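Local coordinates for thioredoxin domain-containing protein (Vibrio parahaemolyticus, PDB 2R5S), which is of unknown function but forms the helical tetratricopeptide-repeat part of a thioredoxin-domain protein that may act as a protein-disulfide reductase, at residues 9-12 with 13-17; 48-52 with 53-57; 66-69 with 70-73; 147-150 with 151-155. All coordinates share one frame; numbering follows the deposited sequence. Where two conformers were deposited one is given.

Overall arrangement
All four contacts are local and follow one another along an all-helical, repeat-built chain. Contacts 1 and 4 are continuous stretches within helices 9-18 and 145-157, held by i to i+4 backbone bonds, with one flank packed on neighbouring helices and the other, polar flank exposed. Contacts 2 and 3 lie between helices. The 48-52/53-57 contact, its centre about 6 Å from the centre of the chain, closes helix 40-52 and adds the T53 hydroxyl and the Q55 amide to its backbone bonds, whereas 66-69/70-73 is a surface turn leading into helix 73-88. Contacts 1 and 2 touch, L17 CD2 lying 3.3 Å from C49 SG; contacts 3 and 4 lie on opposite sides of the chain centre.

Contact 1: residues 9-12 with 13-17; sequences LLKQ and VSELL
Q12 and L16, one turn apart on helix 9-18 of this repeat-built helical domain, cross each other at a slant. The glutamine amide reaches the leucine's methyl end, with Q12 NE2 3.9 Å from L16 CD2. This is a van der Waals approach of a polar group to a methyl, made possible by the bend of the Q12 chain at its second torsion (chi2 -83°). The same methyl also lies over the backbone, CD2 of L16 being 3.7 Å from O of Q12. That carbonyl accepts L16 N at 2.8 Å, and V13 N bonds to L9 O at the same length; in both the donor sits nearly in line with the C=O bond. S14 N reaches L10 O more from the side, at 3.1 Å. V13 is turned with CG2 beside its own backbone N, which brings this methyl to 3.6 Å from L9 O. V13 and L16 are buried against helix 22-30, the valine on I29 and the leucine on A25 and V28, while L10 touches V42 of helix 40-52. K11, S14 and E15 lie on the exposed flank, with Q12; there S14 OG makes a weak hydrogen bond to a bound MES, probably from the crystallisation liquor. K11 and E15 carry opposite charges but do not pair, their NZ and OE1 standing 5.3 Å apart.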
# COMPACT_ATOMS: atom_id res chain seq x y z
N LEU A 9 7.42 -13.72 20.78
CA LEU A 9 7.22 -13.03 19.51
C LEU A 9 5.78 -13.11 19.05
O LEU A 9 5.18 -12.09 18.70
CB LEU A 9 8.15 -13.58 18.41
CG LEU A 9 9.61 -13.15 18.48
CD1 LEU A 9 10.34 -13.68 17.27
CD2 LEU A 9 9.74 -11.61 18.57
N LEU A 10 5.23 -14.32 19.07
CA LEU A 10 3.84 -14.56 18.69
C LEU A 10 2.87 -13.78 19.55
O LEU A 10 1.84 -13.38 19.04
CB LEU A 10 3.48 -16.05 18.72
CG LEU A 10 3.89 -16.90 17.52
CD1 LEU A 10 3.27 -18.28 17.58
CD2 LEU A 10 3.43 -16.24 16.27
N LYS A 11 3.19 -13.56 20.83
CA LYS A 11 2.34 -12.70 21.69
C LYS A 11 2.60 -11.23 21.45
O LYS A 11 1.72 -10.40 21.62
CB LYS A 11 2.44 -13.03 23.20
CG LYS A 11 1.14 -12.68 23.95
CD LYS A 11 1.07 -13.22 25.43
CE LYS A 11 0.05 -12.43 26.26
NZ LYS A 11 -0.64 -13.19 27.38
N GLN A 12 3.83 -10.91 21.04
CA GLN A 12 4.13 -9.58 20.50
C GLN A 12 3.23 -9.28 19.30
O GLN A 12 2.56 -8.27 19.31
CB GLN A 12 5.62 -9.42 20.14
CG GLN A 12 6.43 -8.64 21.13
CD GLN A 12 6.29 -7.13 20.90
OE1 GLN A 12 5.55 -6.44 21.63
NE2 GLN A 12 7.01 -6.61 19.89
N VAL A 13 3.19 -10.17 18.29
CA VAL A 13 2.25 -9.98 17.14
C VAL A 13 0.83 -9.78 17.64
O VAL A 13 0.15 -8.80 17.29
CB VAL A 13 2.21 -11.16 16.16
CG1 VAL A 13 1.21 -10.89 15.06
CG2 VAL A 13 3.56 -11.38 15.54
N SER A 14 0.40 -10.72 18.46
CA SER A 14 -0.92 -10.70 19.07
C SER A 14 -1.21 -9.35 19.75
O SER A 14 -2.22 -8.72 19.47
CB SER A 14 -1.03 -11.85 20.06
OG SER A 14 -2.23 -11.77 20.82
N GLU A 15 -0.31 -8.93 20.62
CA GLU A 15 -0.38 -7.65 21.28
C GLU A 15 -0.45 -6.46 20.30
O GLU A 15 -1.26 -5.54 20.47
CB GLU A 15 0.83 -7.50 22.19
CG GLU A 15 0.77 -8.36 23.45
CD GLU A 15 -0.02 -7.71 24.57
OE1 GLU A 15 -0.96 -8.37 25.11
OE2 GLU A 15 0.31 -6.54 24.93
N LEU A 16 0.41 -6.49 19.28
CA LEU A 16 0.49 -5.44 18.27
C LEU A 16 -0.76 -5.31 17.40
O LEU A 16 -1.15 -4.20 17.07
CB LEU A 16 1.72 -5.67 17.38
CG LEU A 16 3.05 -4.91 17.40
CD1 LEU A 16 3.23 -3.90 18.50
CD2 LEU A 16 4.30 -5.83 17.22
N LEU A 17 -1.35 -6.44 16.99
CA LEU A 17 -2.63 -6.43 16.27
C LEU A 17 -3.80 -5.87 17.12
O LEU A 17 -4.60 -5.04 16.68
CB LEU A 17 -2.98 -7.85 15.79
CG LEU A 17 -2.13 -8.53 14.74
CD1 LEU A 17 -2.37 -10.04 14.83
CD2 LEU A 17 -2.46 -7.97 13.35

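Contact 2: residues 48-52 with 53-57; sequences DCLLE and TKQFE
L50 O receives Q55 N at 2.9 Å in a nearly straight bond, 169° at the hydrogen, the donor standing above the carbonyl plane. Together with the weak bond from K54 N to L51 O, it makes the Schellman motif that ends helix 40-52, and K54, with its positive phi of 76°, is the C-prime residue. T53 folds its hydroxyl back over the last turn: OG1 sits between its own N and carbonyl carbon (chi1 58°), 2.7 Å from C49 O and 2.8 Å from L50 O. The oxygen is itself an acceptor for Q55 NE2 at 3.0 Å, nearly in the plane of the amide, and this bond helps to fix the rotation of the Q55 amide. Q55, the N-cap residue of helix 56-63, thus ties the end of one helix to the start of the next. Its extended chain crosses L50 at about a right angle, with NE2 3.5 Å from the methyl CD2 of L50. Farther out, F56 stacks with H85 of helix 73-88, and L51 packs on L82 of that helix; L50 fills in against L58 and A59. These neighbours join the turn to the tetratricopeptide-repeat packing around it. The F56 ring also receives K54 CA over one face, near the rim, 4.0 Å above its plane.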
# COMPACT_ATOMS: atom_id res chain seq x y z
N ASP A 48 -4.20 -9.72 7.17
CA ASP A 48 -4.93 -8.63 7.79
C ASP A 48 -4.01 -7.42 7.86
O ASP A 48 -4.47 -6.31 7.69
CB ASP A 48 -5.33 -9.06 9.19
CG ASP A 48 -6.20 -8.09 9.87
OD1 ASP A 48 -6.90 -7.32 9.21
OD2 ASP A 48 -6.23 -8.13 11.12
N CYS A 49 -2.71 -7.63 8.11
CA CYS A 49 -1.82 -6.50 8.26
C CYS A 49 -1.58 -5.81 6.89
O CYS A 49 -1.50 -4.56 6.76
CB CYS A 49 -0.50 -6.95 8.91
SG CYS A 49 -0.60 -7.27 10.68
N LEU A 50 -1.46 -6.61 5.85
CA LEU A 50 -1.17 -6.06 4.54
C LEU A 50 -2.36 -5.16 4.12
O LEU A 50 -2.22 -4.01 3.65
CB LEU A 50 -0.95 -7.19 3.55
CG LEU A 50 0.30 -7.98 3.86
CD1 LEU A 50 0.39 -9.21 2.93
CD2 LEU A 50 1.50 -7.07 3.63
N LEU A 51 -3.54 -5.68 4.34
CA LEU A 51 -4.72 -5.01 3.95
C LEU A 51 -4.94 -3.74 4.75
O LEU A 51 -5.43 -2.75 4.20
CB LEU A 51 -5.87 -5.97 4.18
CG LEU A 51 -7.03 -5.95 3.24
CD1 LEU A 51 -6.71 -7.01 2.23
CD2 LEU A 51 -8.28 -6.33 4.05
N GLU A 52 -4.63 -3.75 6.05
CA GLU A 52 -4.84 -2.55 6.85
C GLU A 52 -3.81 -1.50 6.47
O GLU A 52 -3.97 -0.31 6.78
CB GLU A 52 -4.68 -2.86 8.34
CG GLU A 52 -5.73 -3.78 8.92
CD GLU A 52 -7.15 -3.24 8.71
OE1 GLU A 52 -7.90 -3.75 7.80
OE2 GLU A 52 -7.47 -2.30 9.41
N THR A 53 -2.73 -1.94 5.82
CA THR A 53 -1.68 -1.02 5.41
C THR A 53 -1.74 -0.72 3.91
O THR A 53 -0.87 -0.04 3.37
CB THR A 53 -0.32 -1.54 5.76
OG1 THR A 53 -0.15 -2.83 5.12
CG2 THR A 53 -0.17 -1.60 7.31
N LYS A 54 -2.80 -1.24 3.29
CA LYS A 54 -3.22 -0.85 1.96
C LYS A 54 -2.33 -1.43 0.89
O LYS A 54 -2.15 -0.87 -0.20
CB LYS A 54 -3.44 0.68 1.89
CG LYS A 54 -4.42 1.17 3.01
CD LYS A 54 -5.21 2.41 2.65
CE LYS A 54 -6.21 2.14 1.51
NZ LYS A 54 -6.50 3.37 0.68
N GLN A 55 -1.78 -2.59 1.21
CA GLN A 55 -0.93 -3.33 0.28
C GLN A 55 -1.77 -4.47 -0.25
O GLN A 55 -1.58 -5.58 0.17
CB GLN A 55 0.26 -3.88 1.03
CG GLN A 55 0.96 -2.85 1.94
CD GLN A 55 2.31 -3.30 2.42
OE1 GLN A 55 3.28 -3.30 1.66
NE2 GLN A 55 2.39 -3.70 3.68
N PHE A 56 -2.74 -4.17 -1.14
CA PHE A 56 -3.84 -5.09 -1.53
C PHE A 56 -3.38 -6.23 -2.42
O PHE A 56 -3.86 -7.34 -2.33
CB PHE A 56 -4.95 -4.31 -2.25
CG PHE A 56 -5.62 -3.25 -1.40
CD1 PHE A 56 -5.97 -3.51 -0.10
CD2 PHE A 56 -5.94 -2.02 -1.93
CE1 PHE A 56 -6.59 -2.57 0.67
CE2 PHE A 56 -6.56 -1.07 -1.14
CZ PHE A 56 -6.87 -1.35 0.14
N GLU A 57 -2.39 -5.94 -3.25
CA GLU A 57 -1.77 -6.94 -4.09
C GLU A 57 -0.98 -8.00 -3.34
O GLU A 57 -1.20 -9.17 -3.48
CB GLU A 57 -0.86 -6.24 -5.09
CG GLU A 57 -0.36 -7.17 -6.03
CD GLU A 57 -1.09 -7.04 -7.33
OE1 GLU A 57 -0.36 -6.85 -8.32
OE2 GLU A 57 -2.37 -7.11 -7.35

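Contact 3: residues 66-69 with 70-73; sequences IPLE and YQDN
The loop between helices 56-63 and 73-88 carries a short 3-10 turn, and across it Q71 reaches back to I66. The extended glutamine chain (chi2 176°) brings its amide to the start of the turn, where NE2 donates to I66 O at 3.1 Å. The hydrogen bond is fairly straight, 159° at the hydrogen, with the acceptor close to the amide plane, although the donor is tilted from the plane of the I66 carbonyl. Two i to i+3 backbone bonds run inside this bridge: Y70 N to P67 O at 3.1 Å and Q71 N to L68 O at 2.9 Å. Q71 is also the centre of an inverse gamma turn, which bends the chain toward D72, the N-cap residue of helix 73-88. In the tetratricopeptide-repeat region this turn is a link between successive helices, and buried I66 ties it to the body by packing on K43 and L44 of helix 40-52. I66 crosses Y70 at about a right angle, CG2 of I66 meeting CB of Y70 at 3.6 Å. P67 and Y70 lie alongside each other and point the same way, the proline CD 4.1 Å from the ring carbon CD2. E69 crosses the tyrosine at a slant, its carboxylate turned 30° from the ring plane, and E69 CG lies 3.8 Å from Y70 CD2. L68 crosses Q71 obliquely, its methyl CD1 3.3 Å from OE1 of Q71.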
# COMPACT_ATOMS: atom_id res chain seq x y z
N ILE A 66 -3.83 -19.63 1.38
CA ILE A 66 -4.35 -20.07 2.67
C ILE A 66 -4.97 -21.40 2.31
O ILE A 66 -5.83 -21.38 1.40
CB ILE A 66 -5.48 -19.22 3.16
CG1 ILE A 66 -5.06 -17.77 3.18
CG2 ILE A 66 -5.95 -19.72 4.58
CD1 ILE A 66 -4.12 -17.42 4.30
N PRO A 67 -4.59 -22.52 3.01
CA PRO A 67 -5.15 -23.86 2.71
C PRO A 67 -6.56 -23.96 3.26
O PRO A 67 -6.97 -23.14 4.09
CB PRO A 67 -4.25 -24.83 3.50
CG PRO A 67 -3.13 -24.05 4.04
CD PRO A 67 -3.64 -22.60 4.13
N LEU A 68 -7.28 -24.98 2.85
CA LEU A 68 -8.70 -25.09 3.16
C LEU A 68 -9.07 -25.11 4.66
O LEU A 68 -10.00 -24.38 5.12
CB LEU A 68 -9.22 -26.33 2.47
CG LEU A 68 -10.72 -26.35 2.34
CD1 LEU A 68 -11.15 -25.32 1.34
CD2 LEU A 68 -11.16 -27.75 1.90
N GLU A 69 -8.35 -25.95 5.41
CA GLU A 69 -8.51 -26.07 6.86
C GLU A 69 -8.39 -24.75 7.63
O GLU A 69 -8.73 -24.70 8.81
CB GLU A 69 -7.53 -27.10 7.42
CG GLU A 69 -6.06 -26.78 7.27
CD GLU A 69 -5.44 -27.47 6.03
OE1 GLU A 69 -6.17 -27.76 5.08
OE2 GLU A 69 -4.23 -27.76 6.01
N TYR A 70 -7.88 -23.71 6.96
CA TYR A 70 -7.79 -22.37 7.54
C TYR A 70 -8.71 -21.30 6.98
O TYR A 70 -8.67 -20.15 7.45
CB TYR A 70 -6.37 -21.85 7.48
CG TYR A 70 -5.42 -22.45 8.48
CD1 TYR A 70 -5.48 -22.09 9.84
CD2 TYR A 70 -4.47 -23.39 8.08
CE1 TYR A 70 -4.62 -22.63 10.77
CE2 TYR A 70 -3.59 -23.93 8.99
CZ TYR A 70 -3.65 -23.52 10.32
OH TYR A 70 -2.76 -24.05 11.22
N GLN A 71 -9.50 -21.69 5.98
CA GLN A 71 -10.49 -20.84 5.31
C GLN A 71 -11.65 -20.57 6.23
O GLN A 71 -12.81 -20.97 6.04
CB GLN A 71 -10.90 -21.37 3.93
CG GLN A 71 -9.71 -21.10 2.92
CD GLN A 71 -9.94 -21.66 1.53
OE1 GLN A 71 -11.07 -22.03 1.16
NE2 GLN A 71 -8.87 -21.74 0.74
N ASP A 72 -11.23 -19.81 7.21
CA ASP A 72 -11.89 -19.34 8.38
C ASP A 72 -12.95 -18.30 8.14
O ASP A 72 -13.02 -17.69 7.08
CB ASP A 72 -10.80 -18.50 9.06
CG ASP A 72 -10.69 -18.77 10.47
OD1 ASP A 72 -11.47 -19.61 10.97
OD2 ASP A 72 -9.80 -18.16 11.08
N ASN A 73 -13.63 -18.00 9.23
CA ASN A 73 -14.48 -16.84 9.31
C ASN A 73 -13.65 -15.58 9.06
O ASN A 73 -14.08 -14.65 8.39
CB ASN A 73 -15.09 -16.74 10.71
CG ASN A 73 -16.56 -16.44 10.70
OD1 ASN A 73 -17.29 -16.85 11.61
ND2 ASN A 73 -17.03 -15.74 9.68

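Contact 4: residues 147-150 with 151-155; sequences KKTF and MDILS
Regular i to i+4 bonds hold the F150-L154 turn of helix 145-157 and its neighbours: D152 N to K148 O at 2.7 Å, I153 N to T149 O and L154 N to F150 O both at 3.1 Å. F150 and L154 make the main apolar meeting. The phenylalanine ring is carried out with CG anti to the backbone N (chi1 -169°), while the leucine CG lies beside its own N, and the two side chains slant across each other. L154 CD1 comes obliquely to 3.7 Å from CE2 of the F150 ring. In the tetratricopeptide-repeat packing of this half of the chain, the F150 side chain touches L131 of helix 124-135 and Y167 and L171 of helix 162-174, and L154 touches R168 of the latter. T149 and I153 run side by side and point the same way; T149 touches L131 and C112, the latter on helix 108-120, and I153 touches L128 and N119. The threonine OG1 is 4.0 Å from I153 CD1 and is buried without a hydrogen-bonding partner in the model. On the exposed side K148 and D152 cross at a slant: the lysine's methylene CG lies 3.7 Å from OD2 of the aspartate. Any attraction between their charges is probably weak, K148 NZ standing 4.6 Å from D152 OD1, beyond salt-bridge range.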
# COMPACT_ATOMS: atom_id res chain seq x y z
N LYS A 147 6.29 17.44 -5.54
CA LYS A 147 7.10 16.81 -4.54
C LYS A 147 6.39 16.63 -3.20
O LYS A 147 6.56 15.62 -2.57
CB LYS A 147 8.42 17.57 -4.32
CG LYS A 147 9.49 16.71 -3.68
CD LYS A 147 10.24 17.56 -2.67
CE LYS A 147 11.44 18.19 -3.32
NZ LYS A 147 12.50 17.25 -3.16
N LYS A 148 5.58 17.59 -2.77
CA LYS A 148 4.89 17.47 -1.51
C LYS A 148 3.80 16.40 -1.51
O LYS A 148 3.58 15.65 -0.51
CB LYS A 148 4.24 18.82 -1.17
CG LYS A 148 3.50 18.79 0.15
CD LYS A 148 2.80 20.11 0.39
CE LYS A 148 1.90 19.97 1.54
NZ LYS A 148 2.64 20.44 2.78
N THR A 149 3.05 16.33 -2.59
CA THR A 149 2.02 15.32 -2.58
C THR A 149 2.65 13.96 -2.75
O THR A 149 2.22 13.04 -2.13
CB THR A 149 0.80 15.54 -3.52
OG1 THR A 149 0.66 14.35 -4.29
CG2 THR A 149 0.95 16.69 -4.47
N PHE A 150 3.73 13.85 -3.50
CA PHE A 150 4.57 12.63 -3.44
C PHE A 150 4.99 12.31 -1.98
O PHE A 150 4.82 11.18 -1.52
CB PHE A 150 5.80 12.89 -4.31
CG PHE A 150 6.62 11.72 -4.59
CD1 PHE A 150 6.34 10.90 -5.69
CD2 PHE A 150 7.75 11.45 -3.81
CE1 PHE A 150 7.19 9.78 -6.01
CE2 PHE A 150 8.58 10.34 -4.12
CZ PHE A 150 8.30 9.54 -5.20
N MSE A 151 5.45 13.32 -1.24
CA MSE A 151 5.95 13.15 0.11
C MSE A 151 4.86 12.83 1.15
O MSE A 151 5.11 12.07 2.09
CB MSE A 151 6.68 14.42 0.53
CG MSE A 151 7.98 14.74 -0.28
SE MSE A 151 9.62 13.90 0.29
CE MSE A 151 9.99 14.75 1.98
N ASP A 152 3.67 13.43 1.01
CA ASP A 152 2.56 13.08 1.91
C ASP A 152 2.12 11.62 1.60
O ASP A 152 1.81 10.86 2.50
CB ASP A 152 1.35 14.03 1.74
CG ASP A 152 1.69 15.52 1.97
OD1 ASP A 152 2.60 15.87 2.78
OD2 ASP A 152 1.00 16.36 1.33
N ILE A 153 2.15 11.22 0.32
CA ILE A 153 1.78 9.83 -0.03
C ILE A 153 2.76 8.85 0.66
O ILE A 153 2.34 7.87 1.25
CB ILE A 153 1.61 9.60 -1.57
CG1 ILE A 153 0.26 10.12 -2.12
CG2 ILE A 153 1.66 8.10 -1.96
CD1 ILE A 153 -0.21 11.49 -1.56
N LEU A 154 4.04 9.16 0.66
CA LEU A 154 5.06 8.25 1.22
C LEU A 154 4.90 8.09 2.72
O LEU A 154 4.98 6.97 3.25
CB LEU A 154 6.49 8.73 0.92
CG LEU A 154 7.00 8.63 -0.54
CD1 LEU A 154 8.40 9.23 -0.58
CD2 LEU A 154 7.05 7.19 -1.09
N SER A 155 4.73 9.22 3.40
CA SER A 155 4.64 9.19 4.83
C SER A 155 3.31 8.57 5.19
O SER A 155 3.23 7.76 6.13
CB SER A 155 4.88 10.58 5.44
OG SER A 155 3.70 11.37 5.49